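Local coordinates for NDP-N-acetyl-D-galactosaminuronic acid dehydrogenase (Methanosarcina mazei Go1, PDB 3G79), which probably oxidises UDP-N-acetyl-D-mannosamine to the corresponding uronate, reducing two molecules of NAD(+) to NADH, at residues A[356-361]-A[389-394]; A[364-369]-A[422-427]. All blocks are in the same frame, centred on the assembly; numbering follows the deposited sequence.

Overall arrangement
Both contacts lie in the parallel sheet domain assigned to UDP binding, far along the chain from the N-terminal NAD-binding part. Strand 355-359 comes first, and interaction 1 pairs 356-361 with 389-394, closing a loop that contains helix 375-385. Segment 364-369 leaves from within that loop, and interaction 2 joins it to 422-427, just past strand 417-420. The segments therefore alternate and the two closures cross. With centres about 11 Å apart they also touch: Tyr427 OH lies 2.7 Å from His392 ND1 and His424 NE2 lies 2.8 Å from Asp393 OD1, both probable hydrogen bonds. Three loops following neighbouring strands are thus tied together at the C-terminal ends of the strands.

Interaction 1: A[356-361]-A[389-394]; sequences VAMLGW and VMVHDP
Trp361 and Val391 meet at an oblique angle, CG1 of Val391 lying 3.9 Å from Trp361 CE3 and resting also on its CB. Trp361 CG is anti to the backbone N (chi1 -176°), which carries the indole back along the strand, to lie alongside the valine. On the same face the extended Met358 chain reaches across: its SD is 4.3 Å from Val391 CG2 and its CG 3.9 Å from Val389 CG1. Beneath these side chains the strands run parallel, their axes 4.8 Å apart and inclined by 18°, and alternating bonds zip them together, starting with Met390 N to Val356 O (3.1 Å) and ending with Gly360 N to His392 O (2.8 Å). They are the two strands of a beta-alpha-beta unit whose helix 375-385 packs on Met358 and Val389, while helix 408-412 packs on Ala357, Leu359 and His392 on the other face. Past the strand ends, Asp393 OD1 accepts Trp361 N at 2.9 Å (162° at the hydrogen) on its anti side, and takes Ala362 N and His424 NE2 too; OD2 receives Tyr395 N and Val396 N. With alanine in place of Asp393, these amides and the imidazole would probably lose their shared acceptor, freeing the two loops to shift.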
ATOM      1  N   VAL A 356      19.591 -18.692  24.515  1.00 26.57           N
ATOM      2  CA  VAL A 356      18.480 -17.898  23.956  1.00 26.03           C
ATOM      3  C   VAL A 356      17.102 -18.545  24.199  1.00 25.44           C
ATOM      4  O   VAL A 356      16.876 -19.704  23.875  1.00 25.35           O
ATOM      5  CB  VAL A 356      18.651 -17.691  22.420  1.00 27.21           C
ATOM      6  CG1 VAL A 356      17.519 -16.844  21.829  1.00 36.57           C
ATOM      7  CG2 VAL A 356      19.993 -17.042  22.088  1.00 35.93           C
ATOM      8  N   ALA A 357      16.182 -17.795  24.783  1.00 25.90           N
ATOM      9  CA  ALA A 357      14.778 -18.234  24.922  1.00 26.28           C
ATOM     10  C   ALA A 357      13.964 -17.559  23.843  1.00 26.83           C
ATOM     11  O   ALA A 357      13.782 -16.316  23.841  1.00 27.02           O
ATOM     12  CB  ALA A 357      14.200 -17.904  26.320  1.00 25.85           C
ATOM     13  N   MET A 358      13.545 -18.393  22.895  1.00 26.25           N
ATOM     14  CA  MET A 358      12.601 -18.043  21.860  1.00 25.13           C
ATOM     15  C   MET A 358      11.181 -18.079  22.405  1.00 28.03           C
ATOM     16  O   MET A 358      10.611 -19.151  22.682  1.00 28.85           O
ATOM     17  CB  MET A 358      12.744 -19.017  20.699  1.00 22.10           C
ATOM     18  CG  MET A 358      14.127 -18.891  20.029  1.00 20.43           C
ATOM     19  SD  MET A 358      14.234 -19.519  18.383  1.00 18.03           S
ATOM     20  CE  MET A 358      15.929 -19.778  18.263  1.00 20.77           C
ATOM     21  N   LEU A 359      10.605 -16.896  22.568  1.00 29.01           N
ATOM     22  CA  LEU A 359       9.209 -16.783  22.944  1.00 29.26           C
ATOM     23  C   LEU A 359       8.386 -16.667  21.695  1.00 30.35           C
ATOM     24  O   LEU A 359       8.251 -15.593  21.131  1.00 30.99           O
ATOM     25  CB  LEU A 359       9.014 -15.545  23.798  1.00 28.72           C
ATOM     26  CG  LEU A 359       9.188 -15.715  25.308  1.00 14.70           C
ATOM     27  CD1 LEU A 359      10.446 -16.469  25.672  1.00 27.98           C
ATOM     28  CD2 LEU A 359       9.153 -14.320  25.924  1.00 28.30           C
ATOM     29  N   GLY A 360       7.862 -17.778  21.213  1.00 31.46           N
ATOM     30  CA  GLY A 360       7.035 -17.688  20.018  1.00 32.25           C
ATOM     31  C   GLY A 360       7.592 -18.416  18.819  1.00 33.69           C
ATOM     32  O   GLY A 360       8.655 -18.044  18.278  1.00 34.51           O
ATOM     33  N   TRP A 361       6.864 -19.462  18.415  1.00 33.48           N
ATOM     34  CA  TRP A 361       7.200 -20.258  17.252  1.00 33.11           C
ATOM     35  C   TRP A 361       6.158 -20.103  16.134  1.00 35.24           C
ATOM     36  O   TRP A 361       6.533 -20.001  14.971  1.00 35.63           O
ATOM     37  CB  TRP A 361       7.349 -21.717  17.654  1.00 31.19           C
ATOM     38  CG  TRP A 361       7.781 -22.602  16.542  1.00 27.99           C
ATOM     39  CD1 TRP A 361       7.005 -23.449  15.850  1.00 29.41           C
ATOM     40  CD2 TRP A 361       9.106 -22.736  16.006  1.00 29.23           C
ATOM     41  NE1 TRP A 361       7.750 -24.128  14.925  1.00 28.57           N
ATOM     42  CE2 TRP A 361       9.048 -23.708  15.002  1.00 28.00           C
ATOM     43  CE3 TRP A 361      10.336 -22.151  16.303  1.00 27.60           C
ATOM     44  CZ2 TRP A 361      10.161 -24.089  14.264  1.00 28.78           C
ATOM     45  CZ3 TRP A 361      11.434 -22.534  15.587  1.00 29.37           C
ATOM     46  CH2 TRP A 361      11.349 -23.498  14.581  1.00 27.79           C
ATOM     47  N   VAL A 389      19.581 -23.193  22.426  1.00 32.82           N
ATOM     48  CA  VAL A 389      18.274 -22.631  22.215  1.00 33.01           C
ATOM     49  C   VAL A 389      17.106 -23.451  22.806  1.00 33.09           C
ATOM     50  O   VAL A 389      17.014 -24.671  22.609  1.00 32.41           O
ATOM     51  CB  VAL A 389      18.032 -22.388  20.721  1.00 33.29           C
ATOM     52  CG1 VAL A 389      16.679 -21.802  20.522  1.00 35.58           C
ATOM     53  CG2 VAL A 389      19.114 -21.460  20.125  1.00 36.63           C
ATOM     54  N   MET A 390      16.224 -22.744  23.520  1.00 32.99           N
ATOM     55  CA  MET A 390      14.940 -23.271  23.974  1.00 32.57           C
ATOM     56  C   MET A 390      13.769 -22.420  23.440  1.00 33.96           C
ATOM     57  O   MET A 390      13.743 -21.193  23.599  1.00 35.23           O
ATOM     58  CB  MET A 390      14.911 -23.391  25.501  1.00 31.77           C
ATOM     59  CG  MET A 390      15.571 -24.699  26.031  1.00 38.62           C
ATOM     60  SD  MET A 390      15.609 -24.966  27.826  1.00 30.06           S
ATOM     61  CE  MET A 390      13.876 -25.179  28.172  1.00 38.48           C
ATOM     62  N   VAL A 391      12.824 -23.112  22.796  1.00 33.23           N
ATOM     63  CA  VAL A 391      11.676 -22.583  22.071  1.00 31.32           C
ATOM     64  C   VAL A 391      10.413 -22.775  22.884  1.00 32.16           C
ATOM     65  O   VAL A 391      10.112 -23.909  23.361  1.00 32.81           O
ATOM     66  CB  VAL A 391      11.441 -23.396  20.776  1.00 30.33           C
ATOM     67  CG1 VAL A 391      10.183 -22.941  20.119  1.00 19.16           C
ATOM     68  CG2 VAL A 391      12.616 -23.282  19.790  1.00 18.41           C
ATOM     69  N   HIS A 392       9.658 -21.693  23.022  1.00 32.39           N
ATOM     70  CA  HIS A 392       8.389 -21.720  23.714  1.00 34.06           C
ATOM     71  C   HIS A 392       7.267 -21.297  22.802  1.00 36.60           C
ATOM     72  O   HIS A 392       7.443 -20.433  21.924  1.00 37.22           O
ATOM     73  CB  HIS A 392       8.417 -20.787  24.915  1.00 34.43           C
ATOM     74  CG  HIS A 392       7.111 -20.700  25.660  1.00 34.67           C
ATOM     75  ND1 HIS A 392       6.103 -19.829  25.300  1.00 34.58           N
ATOM     76  CD2 HIS A 392       6.671 -21.344  26.769  1.00 33.96           C
ATOM     77  CE1 HIS A 392       5.092 -19.951  26.147  1.00 34.60           C
ATOM     78  NE2 HIS A 392       5.409 -20.866  27.045  1.00 34.25           N
ATOM     79  N   ASP A 393       6.103 -21.892  23.042  1.00 38.04           N
ATOM     80  CA  ASP A 393       4.885 -21.533  22.338  1.00 39.45           C
ATOM     81  C   ASP A 393       3.689 -22.240  22.985  1.00 41.97           C
ATOM     82  O   ASP A 393       3.702 -23.479  23.144  1.00 42.52           O
ATOM     83  CB  ASP A 393       4.985 -21.888  20.864  1.00 38.52           C
ATOM     84  CG  ASP A 393       3.909 -21.236  20.045  1.00 49.52           C
ATOM     85  OD1 ASP A 393       4.194 -20.186  19.409  1.00 37.89           O
ATOM     86  OD2 ASP A 393       2.776 -21.773  20.061  1.00 38.38           O
ATOM     87  N   PRO A 394       2.640 -21.463  23.345  1.00 42.80           N
ATOM     88  CA  PRO A 394       1.518 -22.026  24.093  1.00 42.85           C
ATOM     89  C   PRO A 394       0.671 -22.932  23.237  1.00 43.40           C
ATOM     90  O   PRO A 394      -0.077 -23.738  23.773  1.00 43.69           O
ATOM     91  CB  PRO A 394       0.698 -20.787  24.508  1.00 42.46           C
ATOM     92  CG  PRO A 394       1.514 -19.613  24.134  1.00 38.11           C
ATOM     93  CD  PRO A 394       2.402 -20.051  23.013  1.00 42.31           C
TER

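Interaction 2: A[364-369]-A[422-427]; sequences IKDSDD and AGHSAY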
ATOM      1  N   ILE A 364       1.425 -15.811  14.036  1.00 46.99           N
ATOM      2  CA  ILE A 364       0.222 -14.991  14.335  1.00 47.12           C
ATOM      3  C   ILE A 364      -0.162 -15.012  15.810  1.00 47.17           C
ATOM      4  O   ILE A 364      -0.172 -16.064  16.426  1.00 47.30           O
ATOM      5  CB  ILE A 364      -1.073 -15.378  13.513  1.00 46.55           C
ATOM      6  CG1 ILE A 364      -0.754 -15.897  12.109  1.00 40.08           C
ATOM      7  CG2 ILE A 364      -2.032 -14.179  13.450  1.00 40.07           C
ATOM      8  CD1 ILE A 364      -0.662 -17.378  12.069  1.00 45.58           C
ATOM      9  N   LYS A 365      -0.524 -13.840  16.327  1.00 48.00           N
ATOM     10  CA  LYS A 365      -0.941 -13.647  17.707  1.00 49.68           C
ATOM     11  C   LYS A 365      -1.906 -14.737  18.125  1.00 51.67           C
ATOM     12  O   LYS A 365      -3.068 -14.672  17.783  1.00 52.91           O
ATOM     13  CB  LYS A 365      -1.597 -12.270  17.871  1.00 49.42           C
ATOM     14  CG  LYS A 365      -2.148 -11.964  19.265  1.00 48.66           C
ATOM     15  CD  LYS A 365      -2.628 -10.515  19.335  1.00 49.37           C
ATOM     16  CE  LYS A 365      -3.021 -10.066  20.764  1.00 50.08           C
ATOM     17  NZ  LYS A 365      -3.338  -8.573  20.855  1.00 49.15           N
ATOM     18  N   ASP A 366      -1.401 -15.750  18.823  1.00 52.70           N
ATOM     19  CA  ASP A 366      -2.209 -16.858  19.393  1.00 53.62           C
ATOM     20  C   ASP A 366      -2.653 -17.966  18.439  1.00 53.77           C
ATOM     21  O   ASP A 366      -3.709 -18.556  18.619  1.00 53.77           O
ATOM     22  CB  ASP A 366      -3.377 -16.316  20.219  1.00 53.78           C
ATOM     23  CG  ASP A 366      -2.903 -15.587  21.462  1.00 62.04           C
ATOM     24  OD1 ASP A 366      -3.489 -14.538  21.796  1.00 54.38           O
ATOM     25  OD2 ASP A 366      -1.925 -16.054  22.101  1.00 54.38           O
ATOM     26  N   SER A 367      -1.825 -18.263  17.441  1.00 54.10           N
ATOM     27  CA  SER A 367      -2.166 -19.287  16.473  1.00 54.11           C
ATOM     28  C   SER A 367      -1.376 -20.548  16.704  1.00 54.22           C
ATOM     29  O   SER A 367      -0.273 -20.489  17.220  1.00 54.33           O
ATOM     30  CB  SER A 367      -1.866 -18.808  15.073  1.00 54.18           C
ATOM     31  OG  SER A 367      -1.789 -19.917  14.188  1.00 67.65           O
ATOM     32  N   ASP A 368      -1.932 -21.675  16.275  1.00 54.61           N
ATOM     33  CA  ASP A 368      -1.255 -22.975  16.343  1.00 55.32           C
ATOM     34  C   ASP A 368      -0.430 -23.364  15.110  1.00 55.29           C
ATOM     35  O   ASP A 368      -0.048 -24.521  14.965  1.00 55.97           O
ATOM     36  CB  ASP A 368      -2.268 -24.096  16.669  1.00 56.26           C
ATOM     37  CG  ASP A 368      -3.217 -24.440  15.506  1.00 51.50           C
ATOM     38  OD1 ASP A 368      -4.126 -25.268  15.741  1.00 56.49           O
ATOM     39  OD2 ASP A 368      -3.081 -23.924  14.378  1.00 56.46           O
ATOM     40  N   ASP A 369      -0.161 -22.424  14.218  1.00 54.61           N
ATOM     41  CA  ASP A 369       0.464 -22.822  12.977  1.00 54.34           C
ATOM     42  C   ASP A 369       1.780 -22.138  12.681  1.00 52.70           C
ATOM     43  O   ASP A 369       1.936 -20.909  12.834  1.00 51.96           O
ATOM     44  CB  ASP A 369      -0.499 -22.648  11.799  1.00 55.91           C
ATOM     45  CG  ASP A 369      -0.436 -21.264  11.202  1.00 79.66           C
ATOM     46  OD1 ASP A 369      -0.351 -21.141   9.945  1.00 55.97           O
ATOM     47  OD2 ASP A 369      -0.442 -20.315  12.024  1.00 56.52           O
ATOM     48  N   ALA A 422       6.512 -14.125  18.190  1.00 34.07           N
ATOM     49  CA  ALA A 422       5.079 -14.160  17.955  1.00 34.87           C
ATOM     50  C   ALA A 422       4.477 -13.175  18.909  1.00 36.78           C
ATOM     51  O   ALA A 422       4.947 -13.045  20.030  1.00 38.81           O
ATOM     52  CB  ALA A 422       4.552 -15.511  18.232  1.00 34.64           C
ATOM     53  N   GLY A 423       3.447 -12.462  18.492  1.00 36.97           N
ATOM     54  CA  GLY A 423       2.743 -11.577  19.414  1.00 37.40           C
ATOM     55  C   GLY A 423       1.721 -12.219  20.360  1.00 37.70           C
ATOM     56  O   GLY A 423       0.787 -11.535  20.798  1.00 38.04           O
ATOM     57  N   HIS A 424       1.908 -13.499  20.719  1.00 36.68           N
ATOM     58  CA  HIS A 424       0.997 -14.194  21.642  1.00 35.17           C
ATOM     59  C   HIS A 424       0.664 -13.352  22.852  1.00 37.55           C
ATOM     60  O   HIS A 424       1.467 -12.507  23.261  1.00 37.99           O
ATOM     61  CB  HIS A 424       1.601 -15.501  22.099  1.00 32.59           C
ATOM     62  CG  HIS A 424       1.778 -16.481  20.996  1.00 31.46           C
ATOM     63  ND1 HIS A 424       0.943 -16.519  19.897  1.00 31.39           N
ATOM     64  CD2 HIS A 424       2.686 -17.463  20.815  1.00 31.50           C
ATOM     65  CE1 HIS A 424       1.347 -17.471  19.078  1.00 31.52           C
ATOM     66  NE2 HIS A 424       2.395 -18.069  19.621  1.00 31.49           N
ATOM     67  N   SER A 425      -0.515 -13.573  23.434  1.00 39.13           N
ATOM     68  CA  SER A 425      -0.955 -12.739  24.551  1.00 40.37           C
ATOM     69  C   SER A 425      -0.136 -13.007  25.817  1.00 41.22           C
ATOM     70  O   SER A 425       0.128 -12.071  26.618  1.00 42.81           O
ATOM     71  CB  SER A 425      -2.461 -12.889  24.791  1.00 40.95           C
ATOM     72  OG  SER A 425      -3.211 -12.239  23.766  1.00 48.20           O
ATOM     73  N   ALA A 426       0.297 -14.263  25.977  1.00 39.47           N
ATOM     74  CA  ALA A 426       1.190 -14.648  27.066  1.00 39.07           C
ATOM     75  C   ALA A 426       2.419 -13.729  27.140  1.00 39.23           C
ATOM     76  O   ALA A 426       2.925 -13.421  28.236  1.00 40.33           O
ATOM     77  CB  ALA A 426       1.622 -16.087  26.905  1.00 39.11           C
ATOM     78  N   TYR A 427       2.873 -13.270  25.978  1.00 37.59           N
ATOM     79  CA  TYR A 427       4.061 -12.444  25.917  1.00 37.00           C
ATOM     80  C   TYR A 427       3.748 -10.984  26.209  1.00 37.58           C
ATOM     81  O   TYR A 427       4.612 -10.251  26.674  1.00 37.59           O
ATOM     82  CB  TYR A 427       4.791 -12.630  24.581  1.00 36.04           C
ATOM     83  CG  TYR A 427       5.076 -14.087  24.240  1.00 18.54           C
ATOM     84  CD1 TYR A 427       5.169 -15.058  25.243  1.00 35.49           C
ATOM     85  CD2 TYR A 427       5.254 -14.488  22.933  1.00 35.28           C
ATOM     86  CE1 TYR A 427       5.419 -16.358  24.945  1.00 18.30           C
ATOM     87  CE2 TYR A 427       5.530 -15.799  22.626  1.00 18.24           C
ATOM     88  CZ  TYR A 427       5.607 -16.726  23.636  1.00 35.12           C
ATOM     89  OH  TYR A 427       5.880 -18.035  23.327  1.00 19.82           O
TER
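Lys365 and His424 bring the two backbones together, their CA atoms 4.4 Å apart, where a type II beta turn from Ile364 to Ser367, closed by Ser367 N to Ile364 O (2.9 Å), meets the loop leading into helix 425-428. Asp366 takes the third position of the turn with a positive phi (79°), and its amide N donates to His424 ND1 at 2.7 Å. The donor lies close to the imidazole plane, so the ring is met at its edge; Ile364 O also lies near that edge, beside CE1, while Ala422 CB sits over the centre of one face.

The Asp366 carboxylate passes beside His424 CB to Ser425. Its CG is anti to the carbonyl carbon (chi1 -66°), which sets both oxygens before Ser425: OD1 accepts the hydroxyl OG at 3.0 Å through its syn lone pair, and OD2 accepts the backbone N at 3.1 Å, nearly straight at 165° but from above the carboxylate plane. OD2 is shared with Tyr395 OH. The Lys365 methylenes pass alongside Gly423 in an extended chain, with CG 3.3 Å from the Gly423 carbonyl O and CE 3.7 Å from Ser425 OG.

Because ND1 acts as acceptor while NE2 bonds to Asp393, His424 is probably neutral with its proton on NE2; the bonds at both nitrogens fix the ring's rotation between the loops. Three donors on one carboxylate would likewise be expected to keep Asp366 ionised, consistent with its position near the protein surface.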